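Local coordinates for protein N5-carboxyaminoimidazole ribonucleotide synthetase (Bacillus anthracis, PDB 3QFF) that probably catalyses the ATP- and bicarbonate-dependent carboxylation of 5-aminoimidazole ribonucleotide to its N5-carboxyamino form in purine biosynthesis, and binds ADP, at residues L25-A30 and A52-I57; V78-F83 and G296-A301; I223-I228 and H376-Q381. All coordinates share one frame; numbering follows the deposited sequence.

Interaction 1: L25-A30 and A52-I57; sequences LGRMMA and AQVADI
Val54 and Arg27 carry most of this contact, which docks the loop between strands 39-44 and 57-60 onto helix 24-35 in the Rossmann-like, N-terminal preATP-grasp domain. Their CA atoms are the closest pair across the two segments, Arg27 CA and Val54 CA being 6.6 Å apart. The two methyls of Val54 meet different groups: CG2 the helix itself, CG1 the end of Arg27. CG2 is wedged against the methyl of Ala30, one helical turn beyond Arg27, and the two carbons, Val54 CG2 and Ala30 CB, are only 3.5 Å apart, tighter than usual for such a pair. The same methyl lies beside the carbonyl oxygen of Arg27. CG1 instead lies over one face of the Arg27 guanidinium, near its rim, with Val54 CG1 4.2 Å from Arg27 NH1. Arg27 reaches this far because its side chain leaves the helix with CG trans to the backbone N (chi1 175°) and stays extended to NE, carrying the charged end past Val54 toward Gln53. Its stronger partners lie outside the loop segment: NH1 also donates to the carbonyl of Pro50, and NH2 to the carbonyl of Lys34 of the second subunit, so the arginine ties the loop and the dimer partner to one helix. Gln53 is held in turn through NE2, which donates to the carbonyl oxygens of Gly345 and Asn48, while OE1 faces the arginine, with the amide plane at 75° to the guanidinium; the bond from Arg27 NH1 to Gln53 OE1 is weak, 3.1 Å long and bent to 133° at the hydrogen.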
loop_
_atom_site.group_PDB
_atom_site.type_symbol
_atom_site.label_atom_id
_atom_site.label_comp_id
_atom_site.label_asym_id
_atom_site.label_seq_id
_atom_site.Cartn_x
_atom_site.Cartn_y
_atom_site.Cartn_z
ATOM N N LEU A 25 -10.277 -7.701 -6.372
ATOM C CA LEU A 25 -10.516 -7.559 -4.936
ATOM C C LEU A 25 -9.620 -8.513 -4.175
ATOM O O LEU A 25 -9.064 -8.150 -3.145
ATOM C CB LEU A 25 -11.991 -7.803 -4.593
ATOM C CG LEU A 25 -12.991 -6.895 -5.317
ATOM C CD1 LEU A 25 -14.404 -7.250 -4.875
ATOM C CD2 LEU A 25 -12.702 -5.394 -5.059
ATOM N N GLY A 26 -9.490 -9.730 -4.696
ATOM C CA GLY A 26 -8.496 -10.680 -4.211
ATOM C C GLY A 26 -7.065 -10.155 -4.289
ATOM O O GLY A 26 -6.316 -10.268 -3.320
ATOM N N ARG A 27 -6.670 -9.593 -5.426
ATOM C CA ARG A 27 -5.312 -9.062 -5.577
ATOM C C ARG A 27 -5.013 -7.971 -4.541
ATOM O O ARG A 27 -3.960 -7.975 -3.904
ATOM C CB ARG A 27 -5.121 -8.509 -6.990
ATOM C CG ARG A 27 -3.773 -7.809 -7.242
ATOM C CD ARG A 27 -3.841 -7.139 -8.611
ATOM N NE ARG A 27 -2.608 -6.468 -9.034
ATOM C CZ ARG A 27 -1.641 -7.035 -9.757
ATOM N NH1 ARG A 27 -1.715 -8.316 -10.101
ATOM N NH2 ARG A 27 -0.575 -6.318 -10.119
ATOM N N MET A 28 -5.949 -7.049 -4.373
ATOM C CA MET A 28 -5.752 -5.958 -3.421
ATOM C C MET A 28 -5.767 -6.399 -1.947
ATOM O O MET A 28 -5.000 -5.861 -1.137
ATOM C CB MET A 28 -6.729 -4.821 -3.701
ATOM C CG MET A 28 -6.313 -4.035 -4.941
ATOM S SD MET A 28 -7.443 -2.720 -5.392
ATOM C CE MET A 28 -8.852 -3.597 -6.084
ATOM N N MET A 29 -6.590 -7.389 -1.607
ATOM C CA MET A 29 -6.538 -8.000 -0.257
ATOM C C MET A 29 -5.139 -8.599 -0.063
ATOM O O MET A 29 -4.516 -8.477 1.000
ATOM C CB MET A 29 -7.548 -9.161 -0.138
ATOM C CG MET A 29 -9.022 -8.804 0.091
ATOM S SD MET A 29 -9.996 -10.359 0.164
ATOM C CE MET A 29 -11.685 -9.754 0.165
ATOM N N ALA A 30 -4.675 -9.287 -1.098
ATOM C CA ALA A 30 -3.428 -10.041 -1.024
ATOM C C ALA A 30 -2.210 -9.124 -0.910
ATOM O O ALA A 30 -1.258 -9.441 -0.192
ATOM C CB ALA A 30 -3.305 -10.975 -2.226
ATOM N N ALA A 52 -3.605 -14.301 -8.299
ATOM C CA ALA A 52 -2.512 -15.275 -8.459
ATOM C C ALA A 52 -1.164 -14.619 -8.759
ATOM O O ALA A 52 -0.112 -15.170 -8.432
ATOM C CB ALA A 52 -2.856 -16.313 -9.561
ATOM N N GLN A 53 -1.199 -13.459 -9.409
ATOM C CA GLN A 53 0.023 -12.712 -9.721
ATOM C C GLN A 53 0.740 -12.201 -8.473
ATOM O O GLN A 53 1.882 -11.752 -8.550
ATOM C CB GLN A 53 -0.291 -11.547 -10.648
ATOM C CG GLN A 53 -0.618 -11.982 -12.066
ATOM C CD GLN A 53 -1.274 -10.890 -12.857
ATOM O OE1 GLN A 53 -0.933 -9.710 -12.716
ATOM N NE2 GLN A 53 -2.235 -11.264 -13.694
ATOM N N VAL A 54 0.055 -12.260 -7.333
ATOM C CA VAL A 54 0.639 -11.867 -6.061
ATOM C C VAL A 54 0.584 -13.007 -5.040
ATOM O O VAL A 54 1.042 -12.848 -3.926
ATOM C CB VAL A 54 0.010 -10.545 -5.494
ATOM C CG1 VAL A 54 0.141 -9.403 -6.497
ATOM C CG2 VAL A 54 -1.439 -10.725 -5.144
ATOM N N ALA A 55 0.059 -14.168 -5.424
ATOM C CA ALA A 55 -0.117 -15.268 -4.470
ATOM C C ALA A 55 1.091 -16.195 -4.417
ATOM O O ALA A 55 1.841 -16.292 -5.392
ATOM C CB ALA A 55 -1.378 -16.066 -4.800
ATOM N N ASP A 56 1.277 -16.856 -3.274
ATOM C CA ASP A 56 2.339 -17.849 -3.105
ATOM C C ASP A 56 1.871 -19.186 -3.683
ATOM O O ASP A 56 2.657 -19.939 -4.279
ATOM C CB ASP A 56 2.715 -18.031 -1.628
ATOM C CG ASP A 56 3.197 -16.739 -0.967
ATOM O OD1 ASP A 56 4.426 -16.543 -0.868
ATOM O OD2 ASP A 56 2.351 -15.915 -0.544
ATOM N N ILE A 57 0.584 -19.476 -3.504
ATOM C CA ILE A 57 -0.029 -20.707 -4.014
ATOM C C ILE A 57 -1.265 -20.390 -4.874
ATOM O O ILE A 57 -2.103 -19.573 -4.482
ATOM C CB ILE A 57 -0.410 -21.657 -2.853
ATOM C CG1 ILE A 57 0.834 -21.989 -2.022
ATOM C CG2 ILE A 57 -1.081 -22.936 -3.372
ATOM C CD1 ILE A 57 0.547 -22.763 -0.752
#

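Interaction 2: V78-F83 and G296-A301; sequences VVTYEF and GQHIRA
His298 reaches out from helix 294-303 to meet Thr80 on strand 78-81, an outer strand of the parallel sheet in the Rossmann-like preATP-grasp domain. The contact is essentially one polar bond: His298 NE2 donates to Thr80 OG1 over 2.8 Å. The hydroxyl oxygen sits at the edge of the imidazole, just 3° out of the ring plane, so the N-H points at it squarely, while Thr80 CB lies behind, also close to that plane, 3.8 Å from His298 NE2. The two side chains approach from opposite directions. On the histidine, CG stands trans to the backbone N (chi1 -178°), which throws the ring outward from the helix; on the threonine, OG1 has the corresponding trans placement, bringing the hydroxyl to face it. Both buried polar groups have further partners. The other ring nitrogen, ND1, is hydrogen-bonded to Thr257 OG1, so the imidazole is gripped at both nitrogens and its rotation is fixed, while Thr80 OG1 is also bonded to Gln102 OE1. Met29 of helix 24-35 packs against both Thr80 and His298, so the bond lies against the helix that follows the glycine-rich turn. Backbone bonds from Thr80 to Gly18 and Ile20 hold its strand beside strand 16-20. In the same helix as His298, Arg300 folds back over the preceding turn: Gly296 O accepts from Arg300 N and, from the opposite face of its carbonyl plane, from Arg300 NH1, the latter at 3.0 Å.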
loop_
_atom_site.group_PDB
_atom_site.type_symbol
_atom_site.label_atom_id
_atom_site.label_comp_id
_atom_site.label_asym_id
_atom_site.label_seq_id
_atom_site.Cartn_x
_atom_site.Cartn_y
_atom_site.Cartn_z
ATOM N N VAL A 78 -6.647 -19.145 7.491
ATOM C CA VAL A 78 -7.928 -18.430 7.474
ATOM C C VAL A 78 -8.369 -18.343 6.021
ATOM O O VAL A 78 -7.535 -18.181 5.117
ATOM C CB VAL A 78 -7.856 -17.018 8.170
ATOM C CG1 VAL A 78 -6.833 -16.097 7.503
ATOM C CG2 VAL A 78 -9.254 -16.339 8.230
ATOM N N VAL A 79 -9.669 -18.487 5.793
ATOM C CA VAL A 79 -10.242 -18.394 4.448
ATOM C C VAL A 79 -11.190 -17.183 4.347
ATOM O O VAL A 79 -12.012 -16.950 5.234
ATOM C CB VAL A 79 -10.972 -19.713 4.054
ATOM C CG1 VAL A 79 -11.589 -19.630 2.640
ATOM C CG2 VAL A 79 -10.003 -20.912 4.129
ATOM N N THR A 80 -11.056 -16.421 3.268
ATOM C CA THR A 80 -12.001 -15.364 2.931
ATOM C C THR A 80 -12.368 -15.510 1.455
ATOM O O THR A 80 -11.812 -16.356 0.743
ATOM C CB THR A 80 -11.441 -13.931 3.282
ATOM O OG1 THR A 80 -12.418 -12.930 2.968
ATOM C CG2 THR A 80 -10.153 -13.635 2.516
ATOM N N TYR A 81 -13.321 -14.708 0.997
ATOM C CA TYR A 81 -13.780 -14.798 -0.388
ATOM C C TYR A 81 -13.906 -13.427 -1.026
ATOM O O TYR A 81 -14.239 -12.441 -0.359
ATOM C CB TYR A 81 -15.155 -15.485 -0.441
ATOM C CG TYR A 81 -16.178 -14.754 0.407
ATOM C CD1 TYR A 81 -16.417 -15.129 1.731
ATOM C CD2 TYR A 81 -16.864 -13.649 -0.102
ATOM C CE1 TYR A 81 -17.342 -14.427 2.524
ATOM C CE2 TYR A 81 -17.774 -12.945 0.675
ATOM C CZ TYR A 81 -18.010 -13.335 1.976
ATOM O OH TYR A 81 -18.910 -12.621 2.720
ATOM N N GLU A 82 -13.669 -13.389 -2.334
ATOM C CA GLU A 82 -14.069 -12.270 -3.182
ATOM C C GLU A 82 -15.312 -12.698 -3.960
ATOM O O GLU A 82 -16.249 -11.912 -4.158
ATOM C CB GLU A 82 -12.944 -11.919 -4.159
ATOM C CG GLU A 82 -13.461 -11.466 -5.532
ATOM C CD GLU A 82 -12.384 -11.409 -6.572
ATOM O OE1 GLU A 82 -12.352 -12.304 -7.444
ATOM O OE2 GLU A 82 -11.581 -10.461 -6.520
ATOM N N PHE A 83 -15.305 -13.954 -4.407
ATOM C CA PHE A 83 -16.419 -14.502 -5.164
ATOM C C PHE A 83 -17.540 -14.838 -4.192
ATOM O O PHE A 83 -17.320 -15.521 -3.193
ATOM C CB PHE A 83 -15.988 -15.728 -5.965
ATOM C CG PHE A 83 -17.109 -16.358 -6.759
ATOM C CD1 PHE A 83 -17.659 -17.583 -6.359
ATOM C CD2 PHE A 83 -17.633 -15.716 -7.884
ATOM C CE1 PHE A 83 -18.710 -18.174 -7.085
ATOM C CE2 PHE A 83 -18.687 -16.297 -8.617
ATOM C CZ PHE A 83 -19.220 -17.531 -8.213
ATOM N N GLY A 296 -6.544 -3.438 3.889
ATOM C CA GLY A 296 -5.823 -3.610 5.158
ATOM C C GLY A 296 -6.785 -3.864 6.313
ATOM O O GLY A 296 -6.485 -4.664 7.215
ATOM N N GLN A 297 -7.937 -3.190 6.292
ATOM C CA GLN A 297 -8.974 -3.387 7.319
ATOM C C GLN A 297 -9.569 -4.785 7.277
ATOM O O GLN A 297 -9.745 -5.419 8.316
ATOM C CB GLN A 297 -10.099 -2.341 7.215
ATOM C CG GLN A 297 -9.692 -0.939 7.624
ATOM C CD GLN A 297 -9.434 -0.796 9.134
ATOM O OE1 GLN A 297 -8.634 -1.534 9.721
ATOM N NE2 GLN A 297 -10.100 0.170 9.753
ATOM N N HIS A 298 -9.877 -5.264 6.078
ATOM C CA HIS A 298 -10.493 -6.580 5.908
ATOM C C HIS A 298 -9.571 -7.686 6.436
ATOM O O HIS A 298 -10.026 -8.606 7.142
ATOM C CB HIS A 298 -10.852 -6.835 4.436
ATOM C CG HIS A 298 -11.539 -8.148 4.207
ATOM N ND1 HIS A 298 -12.888 -8.332 4.417
ATOM C CD2 HIS A 298 -11.057 -9.342 3.788
ATOM C CE1 HIS A 298 -13.210 -9.584 4.138
ATOM N NE2 HIS A 298 -12.111 -10.222 3.769
ATOM N N ILE A 299 -8.284 -7.592 6.096
ATOM C CA ILE A 299 -7.297 -8.558 6.599
ATOM C C ILE A 299 -7.238 -8.553 8.140
ATOM O O ILE A 299 -7.314 -9.618 8.775
ATOM C CB ILE A 299 -5.884 -8.340 5.984
ATOM C CG1 ILE A 299 -5.893 -8.588 4.462
ATOM C CG2 ILE A 299 -4.851 -9.255 6.659
ATOM C CD1 ILE A 299 -6.513 -9.940 4.020
ATOM N N ARG A 300 -7.123 -7.363 8.735
ATOM C CA ARG A 300 -7.090 -7.224 10.202
ATOM C C ARG A 300 -8.345 -7.790 10.843
ATOM O O ARG A 300 -8.254 -8.440 11.869
ATOM C CB ARG A 300 -6.931 -5.765 10.634
ATOM C CG ARG A 300 -5.597 -5.152 10.272
ATOM C CD ARG A 300 -5.645 -3.608 10.361
ATOM N NE ARG A 300 -4.301 -3.032 10.352
ATOM C CZ ARG A 300 -3.555 -2.821 9.262
ATOM N NH1 ARG A 300 -4.005 -3.134 8.055
ATOM N NH2 ARG A 300 -2.331 -2.295 9.378
ATOM N N ALA A 301 -9.504 -7.527 10.237
ATOM C CA ALA A 301 -10.791 -7.976 10.759
ATOM C C ALA A 301 -10.906 -9.503 10.840
ATOM O O ALA A 301 -11.338 -10.046 11.868
ATOM C CB ALA A 301 -11.967 -7.401 9.920
#

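Interaction 3: I223-I228 and H376-Q381; sequences ILHESI and HIWDHQ
The His225 imidazole is sandwiched: Gln381 CB lies over the centre of one face, and CG of the adjacent Glu226 lies above the other, toward the rim. The Gln381 contact is a CH-pi interaction, with CB 3.7 Å from the centroid of the His225 ring and 14° off its normal. At the edge, His225 CE1 points at Trp378, 3.6 Å from its CB; the imidazole and the five-membered indole ring meet obliquely, their planes 59° apart. His225 CG is trans to the backbone N (chi1 168°), which carries the ring out from the strand into the corner made by Trp378 and Gln381. Gln381 then bends at chi2, taking its amide away from His225 toward His325 and Glu324, which bond to OE1 and NE2 respectively. Ile377 CG2 covers one face of the indole, 3.7 Å above its plane. Trp378 is the N-cap residue of helix 379-382, so the contact pins the start of this C-terminal helix to the large antiparallel sheet. On the strand side, His225 and Glu226 both face Ile218 of strand 209-220, the arrangement of a classic beta bulge.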
loop_
_atom_site.group_PDB
_atom_site.type_symbol
_atom_site.label_atom_id
_atom_site.label_comp_id
_atom_site.label_asym_id
_atom_site.label_seq_id
_atom_site.Cartn_x
_atom_site.Cartn_y
_atom_site.Cartn_z
ATOM N N ILE A 223 -22.742 0.831 -14.010
ATOM C CA ILE A 223 -21.376 0.551 -13.562
ATOM C C ILE A 223 -20.884 1.789 -12.832
ATOM O O ILE A 223 -21.187 2.918 -13.243
ATOM C CB ILE A 223 -20.430 0.209 -14.741
ATOM C CG1 ILE A 223 -20.944 -1.019 -15.497
ATOM C CG2 ILE A 223 -18.987 -0.070 -14.242
ATOM C CD1 ILE A 223 -20.247 -1.252 -16.807
ATOM N N LEU A 224 -20.144 1.586 -11.742
ATOM C CA LEU A 224 -19.567 2.718 -11.022
ATOM C C LEU A 224 -18.583 3.491 -11.898
ATOM O O LEU A 224 -17.729 2.904 -12.562
ATOM C CB LEU A 224 -18.902 2.271 -9.707
ATOM C CG LEU A 224 -18.323 3.354 -8.790
ATOM C CD1 LEU A 224 -19.405 4.342 -8.312
ATOM C CD2 LEU A 224 -17.608 2.716 -7.583
ATOM N N HIS A 225 -18.731 4.810 -11.894
ATOM C CA HIS A 225 -17.857 5.703 -12.649
ATOM C C HIS A 225 -16.897 6.396 -11.678
ATOM O O HIS A 225 -15.685 6.209 -11.774
ATOM C CB HIS A 225 -18.693 6.725 -13.447
ATOM C CG HIS A 225 -17.901 7.860 -14.027
ATOM N ND1 HIS A 225 -16.742 7.674 -14.751
ATOM C CD2 HIS A 225 -18.120 9.197 -14.007
ATOM C CE1 HIS A 225 -16.266 8.849 -15.128
ATOM N NE2 HIS A 225 -17.086 9.789 -14.694
ATOM N N GLU A 226 -17.461 7.169 -10.746
ATOM C CA GLU A 226 -16.715 7.941 -9.752
ATOM C C GLU A 226 -17.237 7.748 -8.324
ATOM O O GLU A 226 -18.450 7.611 -8.114
ATOM C CB GLU A 226 -16.764 9.431 -10.084
ATOM C CG GLU A 226 -15.854 9.825 -11.238
ATOM C CD GLU A 226 -16.027 11.271 -11.683
ATOM O OE1 GLU A 226 -17.133 11.841 -11.496
ATOM O OE2 GLU A 226 -15.052 11.830 -12.231
ATOM N N SER A 227 -16.314 7.740 -7.359
ATOM C CA SER A 227 -16.644 7.904 -5.940
ATOM C C SER A 227 -15.987 9.173 -5.418
ATOM O O SER A 227 -14.791 9.417 -5.640
ATOM C CB SER A 227 -16.188 6.719 -5.090
ATOM O OG SER A 227 -16.758 5.531 -5.570
ATOM N N ILE A 228 -16.768 9.969 -4.713
ATOM C CA ILE A 228 -16.316 11.275 -4.272
ATOM C C ILE A 228 -16.376 11.323 -2.759
ATOM O O ILE A 228 -17.419 11.045 -2.177
ATOM C CB ILE A 228 -17.226 12.378 -4.826
ATOM C CG1 ILE A 228 -17.318 12.311 -6.358
ATOM C CG2 ILE A 228 -16.761 13.739 -4.329
ATOM C CD1 ILE A 228 -18.557 13.092 -6.945
ATOM N N HIS A 376 -9.769 13.945 -20.535
ATOM C CA HIS A 376 -10.536 13.450 -21.687
ATOM C C HIS A 376 -10.425 11.943 -21.905
ATOM O O HIS A 376 -10.339 11.466 -23.038
ATOM C CB HIS A 376 -10.207 14.267 -22.957
ATOM C CG HIS A 376 -10.658 15.691 -22.867
ATOM N ND1 HIS A 376 -11.991 16.046 -22.865
ATOM C CD2 HIS A 376 -9.961 16.844 -22.732
ATOM C CE1 HIS A 376 -12.095 17.356 -22.735
ATOM N NE2 HIS A 376 -10.877 17.864 -22.653
ATOM N N ILE A 377 -10.401 11.197 -20.807
ATOM C CA ILE A 377 -10.400 9.741 -20.869
ATOM C C ILE A 377 -11.827 9.212 -20.728
ATOM O O ILE A 377 -12.189 8.202 -21.334
ATOM C CB ILE A 377 -9.500 9.146 -19.760
ATOM C CG1 ILE A 377 -8.025 9.515 -20.008
ATOM C CG2 ILE A 377 -9.672 7.637 -19.667
ATOM C CD1 ILE A 377 -7.122 9.326 -18.782
ATOM N N TRP A 378 -12.635 9.902 -19.925
ATOM C CA TRP A 378 -13.972 9.408 -19.583
ATOM C C TRP A 378 -15.104 10.199 -20.249
ATOM O O TRP A 378 -16.211 10.239 -19.724
ATOM C CB TRP A 378 -14.157 9.339 -18.055
ATOM C CG TRP A 378 -13.118 8.465 -17.372
ATOM C CD1 TRP A 378 -13.165 7.110 -17.211
ATOM C CD2 TRP A 378 -11.874 8.893 -16.798
ATOM N NE1 TRP A 378 -12.028 6.663 -16.566
ATOM C CE2 TRP A 378 -11.226 7.740 -16.291
ATOM C CE3 TRP A 378 -11.252 10.138 -16.644
ATOM C CZ2 TRP A 378 -9.979 7.795 -15.650
ATOM C CZ3 TRP A 378 -10.015 10.193 -16.005
ATOM C CH2 TRP A 378 -9.395 9.023 -15.515
ATOM N N ASP A 379 -14.826 10.792 -21.416
ATOM C CA ASP A 379 -15.806 11.616 -22.146
ATOM C C ASP A 379 -17.141 10.895 -22.402
ATOM O O ASP A 379 -18.208 11.516 -22.366
ATOM C CB ASP A 379 -15.209 12.140 -23.468
ATOM C CG ASP A 379 -14.297 13.359 -23.275
ATOM O OD1 ASP A 379 -13.397 13.581 -24.115
ATOM O OD2 ASP A 379 -14.473 14.116 -22.301
ATOM N N HIS A 380 -17.068 9.593 -22.665
ATOM C CA HIS A 380 -18.246 8.728 -22.790
ATOM C C HIS A 380 -19.145 8.830 -21.545
ATOM O O HIS A 380 -20.337 9.164 -21.646
ATOM C CB HIS A 380 -17.789 7.280 -23.034
ATOM C CG HIS A 380 -18.904 6.293 -23.218
ATOM N ND1 HIS A 380 -18.703 4.935 -23.136
ATOM C CD2 HIS A 380 -20.224 6.461 -23.479
ATOM C CE1 HIS A 380 -19.848 4.306 -23.337
ATOM N NE2 HIS A 380 -20.787 5.210 -23.550
ATOM N N GLN A 381 -18.556 8.575 -20.378
ATOM C CA GLN A 381 -19.284 8.621 -19.109
ATOM C C GLN A 381 -19.825 10.012 -18.829
ATOM O O GLN A 381 -20.987 10.157 -18.444
ATOM C CB GLN A 381 -18.409 8.125 -17.945
ATOM C CG GLN A 381 -18.281 6.590 -17.862
ATOM C CD GLN A 381 -17.527 5.972 -19.036
ATOM O OE1 GLN A 381 -16.642 6.603 -19.632
ATOM N NE2 GLN A 381 -17.865 4.735 -19.366
#

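Overall arrangement
Interactions 1 and 2 are neighbours, their centres 11 Å apart, and share helix 24-35: one side of it meets the loop 52-57, while another meets Glu82, His298 and Ile299. Glu82 OE2 accepts a probable hydrogen bond of 2.9 Å from Gly26 N, and Met29 CE packs 3.7 Å from His298 NE2. Interaction 2 itself joins the N-terminal domain to a helix more than 200 residues later in the chain. Interaction 3 lies on the opposite side of the chain's centre from interaction 2, with centres about 28 Å apart. It joins the ATP-grasp region to the C-terminal end, and its His225 side chain is about 11 Å from the bound ADP.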